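PDB 3WZ1: beta-agarase AgaA from Microbulbifer thermotolerans, which catalyses the endo-type hydrolysis of beta-1,4-galactosidic linkages in agarose, giving neoagarotetraose as the main product. Local coordinates for residues S126-D131 and G221-T226; G49-W54 and P231-I236; W197-Y202 and T226-P231; F119-A124 and I130-A135. One frame throughout, in Å; residues are numbered along the deposited sequence.

Overall arrangement
The four contacts lie in the GH16 catalytic domain, a beta-jelly roll. Contact 4 is fully buried near the centre of the chain, where hairpin 116-123/128-135 combines backbone hydrogen bonds with apolar packing and carries the predicted catalytic acids. Contact 2 packs a loop on strand 232-239, the neighbour of 116-123, and is purely apolar and only partly buried. Contacts 1 and 3 share Thr-226 and one sodium ion: contact 1, the outermost at about 17 Å from the chain's centre to its own, is built on metal coordination, whereas contact 3 is mostly buried and adds aromatic and leucine packing to the metal loop. Ile-130 and Asp-131 belong to both contacts 1 and 4.

Contact 1: S126-D131 and G221-T226; sequences STEEID and GFTGGT. With NA (sodium ion), chain C.
Glu-128 and Thr-226 meet through a sodium ion, which ties strand 128-131 of the GH16 jelly roll to the loop ahead of strand 232-239. Their side chains cross at about a right angle. Each offers one oxygen: Glu-128 OE2 lies 2.3 Å from the metal and Thr-226 OG1 2.4 Å from it. Glu-128 OE2 and Thr-226 OG1 stand 4.0 Å apart and subtend about 120° at the sodium, so the metal bridges groups that make no direct hydrogen bond.

Glu-128 reaches the ion as a straight arm: CG lies anti to its own carbonyl carbon (chi1 -64°) and the chain continues extended through CD (chi2 175°). The carboxylate binds by one oxygen, since Glu-128 OE1 stays 3.1 Å from the sodium. OE1 instead accepts the backbone N-H of Lys-230 and probably that of Ser-229. With OE1 and OE2 both engaged, rotation of the carboxylate is restricted. Gly-227 O, Ser-229 OG and a water complete the coordination.

The Thr-223 methyl CG2 lies beside the carboxylate, 4.1 Å from Glu-128 OE2, while its hydroxyl is hydrogen-bonded to Asp-218. A type I turn, Gly-221 to Gly-224, runs into a type I' turn, Thr-223 to Thr-226, and Gly-224 and Gly-225 take the positive phi angles a type I' turn needs. The second turn places the Thr-226 hydroxyl: while bound to sodium, OG1 donates its proton to Thr-223 O at 2.7 Å, and that same carbonyl oxygen also accepts Thr-226 N at 3.2 Å.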
loop_
_atom_site.group_PDB
_atom_site.type_symbol
_atom_site.label_atom_id
_atom_site.label_comp_id
_atom_site.label_asym_id
_atom_site.label_seq_id
_atom_site.Cartn_x
_atom_site.Cartn_y
_atom_site.Cartn_z
ATOM N N SER A 126 10.578 -11.249 3.658
ATOM C CA SER A 126 9.876 -11.218 2.360
ATOM C C SER A 126 9.019 -12.442 2.044
ATOM O O SER A 126 8.778 -12.734 0.876
ATOM C CB SER A 126 10.861 -10.980 1.206
ATOM O OG SER A 126 11.475 -9.728 1.334
ATOM N N THR A 127 8.524 -13.140 3.070
ATOM C CA THR A 127 7.690 -14.309 2.850
ATOM C C THR A 127 6.206 -14.053 3.053
ATOM O O THR A 127 5.397 -14.819 2.566
ATOM C CB THR A 127 8.093 -15.499 3.753
ATOM O OG1 THR A 127 7.913 -15.164 5.136
ATOM C CG2 THR A 127 9.541 -15.912 3.484
ATOM N N GLU A 128 5.844 -12.974 3.762
ATOM C CA GLU A 128 4.442 -12.702 4.090
ATOM C C GLU A 128 4.122 -11.242 3.809
ATOM O O GLU A 128 4.848 -10.347 4.263
ATOM C CB GLU A 128 4.141 -13.077 5.552
ATOM C CG GLU A 128 4.289 -14.571 5.813
ATOM C CD GLU A 128 4.112 -14.986 7.247
ATOM O OE1 GLU A 128 3.574 -14.203 8.072
ATOM O OE2 GLU A 128 4.547 -16.138 7.541
ATOM N N GLU A 129 3.037 -11.021 3.062
ATOM C CA GLU A 129 2.672 -9.707 2.533
ATOM C C GLU A 129 1.171 -9.486 2.611
ATOM O O GLU A 129 0.396 -10.384 2.270
ATOM C CB GLU A 129 3.125 -9.592 1.069
ATOM C CG GLU A 129 2.576 -8.381 0.303
ATOM C CD GLU A 129 3.133 -8.244 -1.105
ATOM O OE1 GLU A 129 4.114 -8.946 -1.453
ATOM O OE2 GLU A 129 2.600 -7.425 -1.880
ATOM N N ILE A 130 0.764 -8.283 3.025
ATOM C CA ILE A 130 -0.632 -7.843 2.939
ATOM C C ILE A 130 -0.677 -6.560 2.120
ATOM O O ILE A 130 0.063 -5.618 2.416
ATOM C CB ILE A 130 -1.235 -7.613 4.332
ATOM C CG1 ILE A 130 -1.248 -8.937 5.113
ATOM C CG2 ILE A 130 -2.653 -7.050 4.245
ATOM C CD1 ILE A 130 -1.521 -8.809 6.599
ATOM N N ASP A 131 -1.514 -6.544 1.076
ATOM C CA ASP A 131 -1.691 -5.371 0.201
ATOM C C ASP A 131 -2.993 -4.640 0.475
ATOM O O ASP A 131 -4.087 -5.163 0.141
ATOM C CB ASP A 131 -1.681 -5.818 -1.242
ATOM C CG ASP A 131 -0.483 -6.634 -1.557
ATOM O OD1 ASP A 131 0.633 -6.062 -1.392
ATOM O OD2 ASP A 131 -0.637 -7.819 -1.905
ATOM N N GLY A 221 0.251 -24.116 1.651
ATOM C CA GLY A 221 1.065 -24.417 2.818
ATOM C C GLY A 221 2.408 -23.733 2.853
ATOM O O GLY A 221 3.310 -24.190 3.550
ATOM N N PHE A 222 2.553 -22.611 2.135
ATOM C CA PHE A 222 3.817 -21.889 2.109
ATOM C C PHE A 222 4.249 -21.325 3.462
ATOM O O PHE A 222 5.442 -21.094 3.683
ATOM C CB PHE A 222 3.789 -20.733 1.091
ATOM C CG PHE A 222 3.630 -21.149 -0.354
ATOM C CD1 PHE A 222 3.766 -22.461 -0.770
ATOM C CD2 PHE A 222 3.378 -20.174 -1.312
ATOM C CE1 PHE A 222 3.630 -22.796 -2.114
ATOM C CE2 PHE A 222 3.241 -20.496 -2.650
ATOM C CZ PHE A 222 3.362 -21.812 -3.051
ATOM N N THR A 223 3.287 -21.069 4.353
ATOM C CA THR A 223 3.590 -20.594 5.690
ATOM C C THR A 223 3.749 -21.722 6.721
ATOM O O THR A 223 3.932 -21.445 7.893
ATOM C CB THR A 223 2.512 -19.624 6.221
ATOM O OG1 THR A 223 1.314 -20.330 6.545
ATOM C CG2 THR A 223 2.213 -18.517 5.191
ATOM N N GLY A 224 3.698 -22.983 6.295
ATOM C CA GLY A 224 3.934 -24.081 7.232
ATOM C C GLY A 224 2.923 -24.098 8.367
ATOM O O GLY A 224 3.275 -24.423 9.505
ATOM N N GLY A 225 1.677 -23.721 8.080
ATOM C CA GLY A 225 0.600 -23.729 9.077
ATOM C C GLY A 225 0.537 -22.544 10.036
ATOM O O GLY A 225 -0.243 -22.557 10.994
ATOM N N THR A 226 1.345 -21.517 9.781
ATOM C CA THR A 226 1.415 -20.352 10.664
ATOM C C THR A 226 0.574 -19.160 10.204
ATOM O O THR A 226 0.290 -18.272 11.023
ATOM C CB THR A 226 2.864 -19.875 10.859
ATOM O OG1 THR A 226 3.400 -19.402 9.611
ATOM C CG2 THR A 226 3.769 -20.994 11.375
HETATM NA NA NA C . 3.493 -17.052 9.352
HETATM O O HOH W 1 5.559 -17.508 10.883
#

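Contact 2: G49-W54 and P231-I236; sequences GFINPW and PMYAII
On the jelly roll of this GH16 domain, the loop after strand 46-48 packs Phe-50 and Ile-51 against Tyr-233 and Ile-235 of strand 232-239. The two backbones stay apart, with Phe-50 CA 7.1 Å from Ile-235 CA, and no hydrogen bond crosses. The contact is therefore made by side chains alone.

Ile-51 is the central piece. Its CG1 occupies the position between backbone N and carbonyl carbon (chi1 56°), which sends the two branches to different partners. The CG2 methyl goes across the contact to the root of Tyr-233, 3.7 Å from CB of that tyrosine, and approaches the ring obliquely. The same Ile-51 CG2 lies 4.2 Å from Ile-235 CD1. The other branch serves its own segment: Ile-51 CG1 sits over the centre of the Phe-50 ring, 3.6 Å above its plane. Phe-50, whose CB starts away from the strand, nevertheless brings its ring back, and Phe-50 CE1 comes 4.0 Å from Ile-235 CD1. That one methyl thus touches both loop residues.

Beyond Ile-51 the loop is shaped by an Asx turn, in which Trp-54 N donates to Asn-52 OD1 at 2.9 Å with an N-H...O angle of 160°.

The alternation of strand 232-239 fixes which side is covered: Tyr-233 and Ile-235 face the loop, while Ile-236 packs on strand 264-276. Trp-62 meets the Phe-50 ring, Leu-122 of strand 116-123 touches both Phe-50 and Ile-51, and Thr-93 of strand 87-94 borders Ile-51, Tyr-233 and Ile-235.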
loop_
_atom_site.group_PDB
_atom_site.type_symbol
_atom_site.label_atom_id
_atom_site.label_comp_id
_atom_site.label_asym_id
_atom_site.label_seq_id
_atom_site.Cartn_x
_atom_site.Cartn_y
_atom_site.Cartn_z
ATOM N N GLY A 49 13.114 4.258 0.985
ATOM C CA GLY A 49 13.342 2.959 0.346
ATOM C C GLY A 49 12.454 1.856 0.867
ATOM O O GLY A 49 11.265 2.076 1.109
ATOM N N PHE A 50 13.063 0.688 1.055
ATOM C CA PHE A 50 12.381 -0.598 1.198
ATOM C C PHE A 50 12.847 -1.223 2.509
ATOM O O PHE A 50 13.601 -0.609 3.294
ATOM C CB PHE A 50 12.764 -1.443 -0.055
ATOM C CG PHE A 50 12.126 -2.812 -0.164
ATOM C CD1 PHE A 50 10.751 -2.994 -0.138
ATOM C CD2 PHE A 50 12.920 -3.940 -0.355
ATOM C CE1 PHE A 50 10.197 -4.251 -0.253
ATOM C CE2 PHE A 50 12.355 -5.205 -0.486
ATOM C CZ PHE A 50 10.980 -5.360 -0.442
ATOM N N ILE A 51 12.403 -2.450 2.778
ATOM C CA ILE A 51 12.842 -3.163 3.992
ATOM C C ILE A 51 14.303 -3.591 3.929
ATOM O O ILE A 51 14.892 -3.914 4.970
ATOM C CB ILE A 51 11.961 -4.384 4.330
ATOM C CG1 ILE A 51 11.882 -5.363 3.151
ATOM C CG2 ILE A 51 10.563 -3.937 4.737
ATOM C CD1 ILE A 51 11.374 -6.727 3.546
ATOM N N ASN A 52 14.867 -3.611 2.722
ATOM C CA ASN A 52 16.260 -3.997 2.497
ATOM C C ASN A 52 16.770 -3.226 1.269
ATOM O O ASN A 52 16.026 -2.413 0.704
ATOM C CB ASN A 52 16.372 -5.529 2.391
ATOM C CG ASN A 52 15.632 -6.112 1.195
ATOM O OD1 ASN A 52 15.758 -5.632 0.075
ATOM N ND2 ASN A 52 14.868 -7.187 1.427
ATOM N N PRO A 53 18.033 -3.446 0.851
ATOM C CA PRO A 53 18.541 -2.632 -0.243
ATOM C C PRO A 53 18.000 -2.896 -1.650
ATOM O O PRO A 53 18.413 -2.207 -2.593
ATOM C CB PRO A 53 20.047 -2.926 -0.212
ATOM C CG PRO A 53 20.315 -3.294 1.213
ATOM C CD PRO A 53 19.119 -4.126 1.570
ATOM N N TRP A 54 17.121 -3.877 -1.831
ATOM C CA TRP A 54 16.551 -4.125 -3.152
ATOM C C TRP A 54 15.923 -2.859 -3.710
ATOM O O TRP A 54 15.221 -2.164 -2.992
ATOM C CB TRP A 54 15.492 -5.205 -3.065
ATOM C CG TRP A 54 14.971 -5.699 -4.363
ATOM C CD1 TRP A 54 15.706 -6.132 -5.434
ATOM C CD2 TRP A 54 13.599 -5.905 -4.712
ATOM N NE1 TRP A 54 14.867 -6.546 -6.443
ATOM C CE2 TRP A 54 13.572 -6.435 -6.017
ATOM C CE3 TRP A 54 12.385 -5.668 -4.058
ATOM C CZ2 TRP A 54 12.379 -6.756 -6.674
ATOM C CZ3 TRP A 54 11.196 -5.999 -4.717
ATOM C CH2 TRP A 54 11.213 -6.528 -6.017
ATOM N N PRO A 231 5.815 -10.237 11.945
ATOM C CA PRO A 231 5.688 -8.779 11.945
ATOM C C PRO A 231 5.899 -8.224 10.543
ATOM O O PRO A 231 6.722 -8.757 9.788
ATOM C CB PRO A 231 6.806 -8.325 12.869
ATOM C CG PRO A 231 7.151 -9.528 13.700
ATOM C CD PRO A 231 6.926 -10.695 12.801
ATOM N N MET A 232 5.142 -7.188 10.180
ATOM C CA MET A 232 5.266 -6.627 8.836
ATOM C C MET A 232 5.498 -5.130 8.883
ATOM O O MET A 232 4.881 -4.410 9.674
ATOM C CB MET A 232 4.015 -6.895 8.001
ATOM C CG MET A 232 3.726 -8.367 7.781
ATOM S SD MET A 232 2.320 -8.566 6.677
ATOM C CE MET A 232 1.951 -10.300 6.960
ATOM N N TYR A 233 6.373 -4.666 7.994
ATOM C CA TYR A 233 6.693 -3.255 7.874
ATOM C C TYR A 233 5.704 -2.587 6.927
ATOM O O TYR A 233 5.311 -3.181 5.912
ATOM C CB TYR A 233 8.131 -3.063 7.361
ATOM C CG TYR A 233 9.130 -3.594 8.360
ATOM C CD1 TYR A 233 9.473 -4.938 8.381
ATOM C CD2 TYR A 233 9.673 -2.749 9.317
ATOM C CE1 TYR A 233 10.327 -5.430 9.347
ATOM C CE2 TYR A 233 10.534 -3.240 10.286
ATOM C CZ TYR A 233 10.845 -4.572 10.279
ATOM O OH TYR A 233 11.698 -5.078 11.249
ATOM N N ALA A 234 5.305 -1.364 7.260
ATOM C CA ALA A 234 4.476 -0.560 6.372
ATOM C C ALA A 234 5.315 0.032 5.258
ATOM O O ALA A 234 6.377 0.605 5.529
ATOM C CB ALA A 234 3.807 0.541 7.172
ATOM N N ILE A 235 4.823 -0.060 4.021
ATOM C CA ILE A 235 5.530 0.453 2.863
ATOM C C ILE A 235 4.552 1.260 2.028
ATOM O O ILE A 235 3.425 0.829 1.755
ATOM C CB ILE A 235 6.128 -0.698 2.014
ATOM C CG1 ILE A 235 6.973 -1.638 2.901
ATOM C CG2 ILE A 235 6.933 -0.152 0.856
ATOM C CD1 ILE A 235 7.371 -2.928 2.207
ATOM N N ILE A 236 5.006 2.435 1.622
ATOM C CA ILE A 236 4.229 3.295 0.727
ATOM C C ILE A 236 5.123 3.526 -0.469
ATOM O O ILE A 236 6.216 4.065 -0.328
ATOM C CB ILE A 236 3.848 4.626 1.377
ATOM C CG1 ILE A 236 3.084 4.403 2.698
ATOM C CG2 ILE A 236 3.001 5.437 0.387
ATOM C CD1 ILE A 236 3.105 5.611 3.614
#

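Contact 3: W197-Y202 and T226-P231; sequences WHLEYY and TGLSKP. With NA (sodium ion), chain C.
Trp-197, just ahead of strand 198-203, and Gly-227 are the closest backbone pair, 5.8 Å apart between CA atoms, and no hydrogen bond joins the segments. The Trp-197 CB starts away from the loop, but with CG anti to the carbonyl carbon (chi1 -56°) and the ring turned by chi2 of 109°, the indole comes back to lie flat against the glycine. This is a CH-pi contact: Gly-227 CA is 3.7 Å from the centroid of the six-membered ring and 18° off its normal. Trp-197 CZ2 also comes within 3.4 Å of Gly-227 N. A CB at Gly-227 would fall about 3.0 Å from Trp-197 CE2, and phi is positive, so both packing and conformation favour glycine.

Behind this ring-covered backbone sits the metal: Gly-227 O and Ser-229 OG each bind the sodium ion at 2.4 Å, alongside Thr-226. Were the indole replaced by an alanine, Gly-227 CA would probably lose the ring face it lies against, and the metal-binding loop would be freer to shift. Further in, Leu-199 and Leu-228 cross at about a right angle and touch methyl to methyl, CD1 to CD1, at 3.8 Å. Leu-228 centres an inverse gamma turn between two sodium ligands.

Both leucines pack on His-154 of strand 150-158. Trp-193 of strand 187-195 touches Leu-199 and hydrogen-bonds through NE1 to Leu-228 O, joining the metal loop to these strands as well as to 198-203.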
loop_
_atom_site.group_PDB
_atom_site.type_symbol
_atom_site.label_atom_id
_atom_site.label_comp_id
_atom_site.label_asym_id
_atom_site.label_seq_id
_atom_site.Cartn_x
_atom_site.Cartn_y
_atom_site.Cartn_z
ATOM N N TRP A 197 -5.189 -15.847 10.043
ATOM C CA TRP A 197 -6.109 -16.447 9.096
ATOM C C TRP A 197 -7.309 -15.565 8.764
ATOM O O TRP A 197 -8.299 -16.056 8.196
ATOM C CB TRP A 197 -6.600 -17.790 9.637
ATOM C CG TRP A 197 -5.479 -18.713 9.942
ATOM C CD1 TRP A 197 -5.043 -19.094 11.175
ATOM C CD2 TRP A 197 -4.610 -19.339 8.999
ATOM N NE1 TRP A 197 -3.979 -19.947 11.056
ATOM C CE2 TRP A 197 -3.684 -20.105 9.729
ATOM C CE3 TRP A 197 -4.533 -19.342 7.610
ATOM C CZ2 TRP A 197 -2.688 -20.861 9.111
ATOM C CZ3 TRP A 197 -3.523 -20.078 7.007
ATOM C CH2 TRP A 197 -2.634 -20.839 7.755
ATOM N N HIS A 198 -7.249 -14.262 9.056
ATOM C CA HIS A 198 -8.424 -13.431 8.878
ATOM C C HIS A 198 -8.082 -11.984 8.586
ATOM O O HIS A 198 -7.529 -11.284 9.433
ATOM C CB HIS A 198 -9.306 -13.530 10.111
ATOM C CG HIS A 198 -10.645 -12.896 9.937
ATOM N ND1 HIS A 198 -11.748 -13.601 9.509
ATOM C CD2 HIS A 198 -11.065 -11.626 10.141
ATOM C CE1 HIS A 198 -12.787 -12.792 9.448
ATOM N NE2 HIS A 198 -12.402 -11.589 9.828
ATOM N N LEU A 199 -8.411 -11.574 7.370
ATOM C CA LEU A 199 -8.294 -10.192 6.892
ATOM C C LEU A 199 -9.647 -9.635 6.484
ATOM O O LEU A 199 -10.438 -10.318 5.807
ATOM C CB LEU A 199 -7.404 -10.164 5.651
ATOM C CG LEU A 199 -5.995 -10.740 5.779
ATOM C CD1 LEU A 199 -5.321 -10.662 4.434
ATOM C CD2 LEU A 199 -5.162 -10.003 6.810
ATOM N N GLU A 200 -9.899 -8.376 6.845
ATOM C CA GLU A 200 -11.085 -7.652 6.385
ATOM C C GLU A 200 -10.678 -6.386 5.662
ATOM O O GLU A 200 -9.900 -5.595 6.200
ATOM C CB GLU A 200 -12.006 -7.288 7.550
ATOM C CG GLU A 200 -12.558 -8.492 8.302
ATOM C CD GLU A 200 -13.164 -8.152 9.648
ATOM O OE1 GLU A 200 -13.128 -6.992 10.104
ATOM O OE2 GLU A 200 -13.693 -9.109 10.282
ATOM N N TYR A 201 -11.215 -6.180 4.461
ATOM C CA TYR A 201 -10.914 -4.978 3.670
ATOM C C TYR A 201 -12.049 -3.972 3.708
ATOM O O TYR A 201 -13.218 -4.339 3.480
ATOM C CB TYR A 201 -10.634 -5.340 2.215
ATOM C CG TYR A 201 -9.360 -6.156 2.033
ATOM C CD1 TYR A 201 -9.344 -7.518 2.275
ATOM C CD2 TYR A 201 -8.168 -5.551 1.634
ATOM C CE1 TYR A 201 -8.185 -8.251 2.129
ATOM C CE2 TYR A 201 -7.001 -6.293 1.472
ATOM C CZ TYR A 201 -7.010 -7.641 1.722
ATOM O OH TYR A 201 -5.869 -8.418 1.590
ATOM N N TYR A 202 -11.698 -2.710 3.923
ATOM C CA TYR A 202 -12.666 -1.620 4.033
ATOM C C TYR A 202 -12.323 -0.492 3.066
ATOM O O TYR A 202 -11.166 -0.063 2.992
ATOM C CB TYR A 202 -12.671 -1.066 5.453
ATOM C CG TYR A 202 -13.102 -2.068 6.502
ATOM C CD1 TYR A 202 -12.211 -2.985 7.032
ATOM C CD2 TYR A 202 -14.391 -2.045 6.998
ATOM C CE1 TYR A 202 -12.599 -3.878 8.006
ATOM C CE2 TYR A 202 -14.798 -2.923 7.978
ATOM C CZ TYR A 202 -13.893 -3.852 8.479
ATOM O OH TYR A 202 -14.303 -4.735 9.449
ATOM N N THR A 226 1.345 -21.517 9.781
ATOM C CA THR A 226 1.415 -20.352 10.664
ATOM C C THR A 226 0.574 -19.160 10.204
ATOM O O THR A 226 0.290 -18.272 11.023
ATOM C CB THR A 226 2.864 -19.875 10.859
ATOM O OG1 THR A 226 3.400 -19.402 9.611
ATOM C CG2 THR A 226 3.769 -20.994 11.375
ATOM N N GLY A 227 0.191 -19.136 8.929
ATOM C CA GLY A 227 -0.592 -18.026 8.377
ATOM C C GLY A 227 0.172 -16.721 8.294
ATOM O O GLY A 227 1.403 -16.685 8.331
ATOM N N LEU A 228 -0.582 -15.628 8.201
ATOM C CA LEU A 228 0.001 -14.282 8.120
ATOM C C LEU A 228 0.277 -13.809 9.528
ATOM O O LEU A 228 -0.569 -13.201 10.176
ATOM C CB LEU A 228 -0.952 -13.348 7.396
ATOM C CG LEU A 228 -1.237 -13.723 5.951
ATOM C CD1 LEU A 228 -2.398 -12.911 5.411
ATOM C CD2 LEU A 228 0.019 -13.539 5.110
ATOM N N SER A 229 1.457 -14.152 10.018
ATOM C CA SER A 229 1.779 -14.042 11.452
ATOM C C SER A 229 3.057 -13.285 11.774
ATOM O O SER A 229 3.245 -12.875 12.915
ATOM C CB SER A 229 1.853 -15.445 12.054
ATOM O OG SER A 229 2.923 -16.187 11.476
ATOM N N LYS A 230 3.951 -13.112 10.798
ATOM C CA LYS A 230 5.206 -12.427 11.028
ATOM C C LYS A 230 4.975 -10.928 11.152
ATOM O O LYS A 230 4.039 -10.390 10.538
ATOM C CB LYS A 230 6.201 -12.719 9.900
ATOM C CG LYS A 230 6.603 -14.186 9.851
ATOM C CD LYS A 230 7.369 -14.579 8.596
ATOM C CE LYS A 230 7.750 -16.045 8.714
ATOM N NZ LYS A 230 8.451 -16.632 7.544
ATOM N N PRO A 231 5.815 -10.237 11.945
ATOM C CA PRO A 231 5.688 -8.779 11.945
ATOM C C PRO A 231 5.899 -8.224 10.543
ATOM O O PRO A 231 6.722 -8.757 9.788
ATOM C CB PRO A 231 6.806 -8.325 12.869
ATOM C CG PRO A 231 7.151 -9.528 13.700
ATOM C CD PRO A 231 6.926 -10.695 12.801
HETATM NA NA NA C . 3.493 -17.052 9.352
HETATM O O HOH W 1 5.559 -17.508 10.883
#

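Contact 4: F119-A124 and I130-A135; sequences FWFLSA and IDVIEA
Phe-119 faces both Val-132 and Ile-133 in a classic beta bulge of the antiparallel hairpin 116-123/128-135. Its carbonyl oxygen carries the irregularity, accepting two N-H groups: Ile-133 N at 2.9 Å on a lone pair in the carbonyl plane, and Val-132 N at 3.0 Å, nearly along the C=O axis. Phe-119 N returns a 2.7 Å bond to Ile-133 O. Regular pairing resumes with Trp-120 opposite Asp-131, a non-hydrogen-bonded pair, and then Phe-121 N donates to Ile-130 O at 2.8 Å.

The Phe-119 ring runs alongside Val-132 because chi1 (171°) swings CG to the side opposite the backbone N, and CD2 lies 3.6 Å from Val-132 CB. The two Val-132 methyls divide between the aromatics: CG1 goes to Phe-119, while CG2 meets the edge of Phe-121 at CE2, 3.6 Å away. Phe-121 CE2 in turn lies over one face of the Phe-119 ring. Cutting this Phe-119 ring back to a serine is likely to strip Val-132 CG1 and Phe-121 CE2 of their partner and open a gap toward Val-269 and Phe-271.

The bulge matches the extra residue of the GH16 EXDXXE signature, Glu-129 to Glu-134. Past the corner at Val-132 and Ile-133, Glu-134, the predicted proton donor, is held by His-151 and Gln-241. On the other face of the sheet Trp-120 and Asp-131 run side by side, ring and carboxylate planes 35° apart, with Asp-131 OD1 3.6 Å from Trp-120 CB.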
loop_
_atom_site.group_PDB
_atom_site.type_symbol
_atom_site.label_atom_id
_atom_site.label_comp_id
_atom_site.label_asym_id
_atom_site.label_seq_id
_atom_site.Cartn_x
_atom_site.Cartn_y
_atom_site.Cartn_z
ATOM N N PHE A 119 0.068 0.824 -0.821
ATOM C CA PHE A 119 0.169 0.925 0.644
ATOM C C PHE A 119 0.076 -0.507 1.099
ATOM O O PHE A 119 -0.964 -1.161 0.930
ATOM C CB PHE A 119 -0.950 1.781 1.227
ATOM C CG PHE A 119 -1.042 1.748 2.738
ATOM C CD1 PHE A 119 0.039 2.089 3.543
ATOM C CD2 PHE A 119 -2.253 1.401 3.341
ATOM C CE1 PHE A 119 -0.099 2.091 4.946
ATOM C CE2 PHE A 119 -2.381 1.393 4.726
ATOM C CZ PHE A 119 -1.318 1.753 5.517
ATOM N N TRP A 120 1.194 -1.035 1.595
ATOM C CA TRP A 120 1.288 -2.476 1.777
ATOM C C TRP A 120 2.273 -2.829 2.890
ATOM O O TRP A 120 2.911 -1.955 3.467
ATOM C CB TRP A 120 1.661 -3.152 0.459
ATOM C CG TRP A 120 3.000 -2.799 -0.084
ATOM C CD1 TRP A 120 3.426 -1.575 -0.512
ATOM C CD2 TRP A 120 4.088 -3.702 -0.320
ATOM N NE1 TRP A 120 4.697 -1.660 -1.003
ATOM C CE2 TRP A 120 5.139 -2.952 -0.881
ATOM C CE3 TRP A 120 4.268 -5.060 -0.110
ATOM C CZ2 TRP A 120 6.363 -3.525 -1.241
ATOM C CZ3 TRP A 120 5.487 -5.628 -0.446
ATOM C CH2 TRP A 120 6.518 -4.860 -1.011
ATOM N N PHE A 121 2.339 -4.132 3.172
ATOM C CA PHE A 121 3.010 -4.672 4.341
ATOM C C PHE A 121 3.797 -5.898 3.987
ATOM O O PHE A 121 3.327 -6.730 3.243
ATOM C CB PHE A 121 1.951 -4.986 5.422
ATOM C CG PHE A 121 1.277 -3.747 5.891
ATOM C CD1 PHE A 121 1.808 -3.025 6.961
ATOM C CD2 PHE A 121 0.241 -3.205 5.160
ATOM C CE1 PHE A 121 1.267 -1.792 7.318
ATOM C CE2 PHE A 121 -0.287 -1.973 5.503
ATOM C CZ PHE A 121 0.227 -1.281 6.576
ATOM N N LEU A 122 5.010 -5.980 4.506
ATOM C CA LEU A 122 5.897 -7.106 4.199
ATOM C C LEU A 122 6.745 -7.479 5.395
ATOM O O LEU A 122 7.273 -6.613 6.080
ATOM C CB LEU A 122 6.818 -6.738 3.018
ATOM C CG LEU A 122 7.676 -7.846 2.415
ATOM C CD1 LEU A 122 6.816 -8.937 1.796
ATOM C CD2 LEU A 122 8.617 -7.238 1.390
ATOM N N SER A 123 6.877 -8.781 5.632
ATOM C CA SER A 123 7.745 -9.285 6.695
ATOM C C SER A 123 9.212 -9.077 6.344
ATOM O O SER A 123 9.569 -8.976 5.170
ATOM C CB SER A 123 7.446 -10.769 6.986
ATOM O OG SER A 123 7.738 -11.578 5.864
ATOM N N ALA A 124 10.071 -9.027 7.361
ATOM C CA ALA A 124 11.491 -8.767 7.142
ATOM C C ALA A 124 12.149 -9.757 6.181
ATOM O O ALA A 124 13.098 -9.402 5.479
ATOM C CB ALA A 124 12.209 -8.813 8.474
ATOM N N ILE A 130 0.764 -8.283 3.025
ATOM C CA ILE A 130 -0.632 -7.843 2.939
ATOM C C ILE A 130 -0.677 -6.560 2.120
ATOM O O ILE A 130 0.063 -5.618 2.416
ATOM C CB ILE A 130 -1.235 -7.613 4.332
ATOM C CG1 ILE A 130 -1.248 -8.937 5.113
ATOM C CG2 ILE A 130 -2.653 -7.050 4.245
ATOM C CD1 ILE A 130 -1.521 -8.809 6.599
ATOM N N ASP A 131 -1.514 -6.544 1.076
ATOM C CA ASP A 131 -1.691 -5.371 0.201
ATOM C C ASP A 131 -2.993 -4.640 0.475
ATOM O O ASP A 131 -4.087 -5.163 0.141
ATOM C CB ASP A 131 -1.681 -5.818 -1.242
ATOM C CG ASP A 131 -0.483 -6.634 -1.557
ATOM O OD1 ASP A 131 0.633 -6.062 -1.392
ATOM O OD2 ASP A 131 -0.637 -7.819 -1.905
ATOM N N VAL A 132 -2.883 -3.424 1.000
ATOM C CA VAL A 132 -4.056 -2.638 1.390
ATOM C C VAL A 132 -4.491 -1.778 0.202
ATOM O O VAL A 132 -5.564 -2.002 -0.359
ATOM C CB VAL A 132 -3.796 -1.810 2.672
ATOM C CG1 VAL A 132 -5.018 -0.986 3.050
ATOM C CG2 VAL A 132 -3.401 -2.724 3.828
ATOM N N ILE A 133 -3.656 -0.811 -0.206
ATOM C CA ILE A 133 -3.821 -0.160 -1.520
ATOM C C ILE A 133 -2.828 -0.783 -2.494
ATOM O O ILE A 133 -1.603 -0.787 -2.260
ATOM C CB ILE A 133 -3.654 1.380 -1.497
ATOM C CG1 ILE A 133 -4.668 2.031 -0.563
ATOM C CG2 ILE A 133 -3.753 1.950 -2.917
ATOM C CD1 ILE A 133 -4.550 3.529 -0.460
ATOM N N GLU A 134 -3.358 -1.347 -3.573
ATOM C CA GLU A 134 -2.572 -1.712 -4.749
ATOM C C GLU A 134 -3.494 -1.489 -5.930
ATOM O O GLU A 134 -4.477 -2.214 -6.097
ATOM C CB GLU A 134 -2.079 -3.154 -4.707
ATOM C CG GLU A 134 -1.294 -3.548 -5.948
ATOM C CD GLU A 134 -0.625 -4.892 -5.819
ATOM O OE1 GLU A 134 -1.321 -5.939 -5.806
ATOM O OE2 GLU A 134 0.622 -4.917 -5.673
ATOM N N ALA A 135 -3.206 -0.468 -6.716
ATOM C CA ALA A 135 -4.131 -0.081 -7.750
ATOM C C ALA A 135 -3.424 0.731 -8.807
ATOM O O ALA A 135 -2.349 1.309 -8.552
ATOM C CB ALA A 135 -5.261 0.720 -7.142
#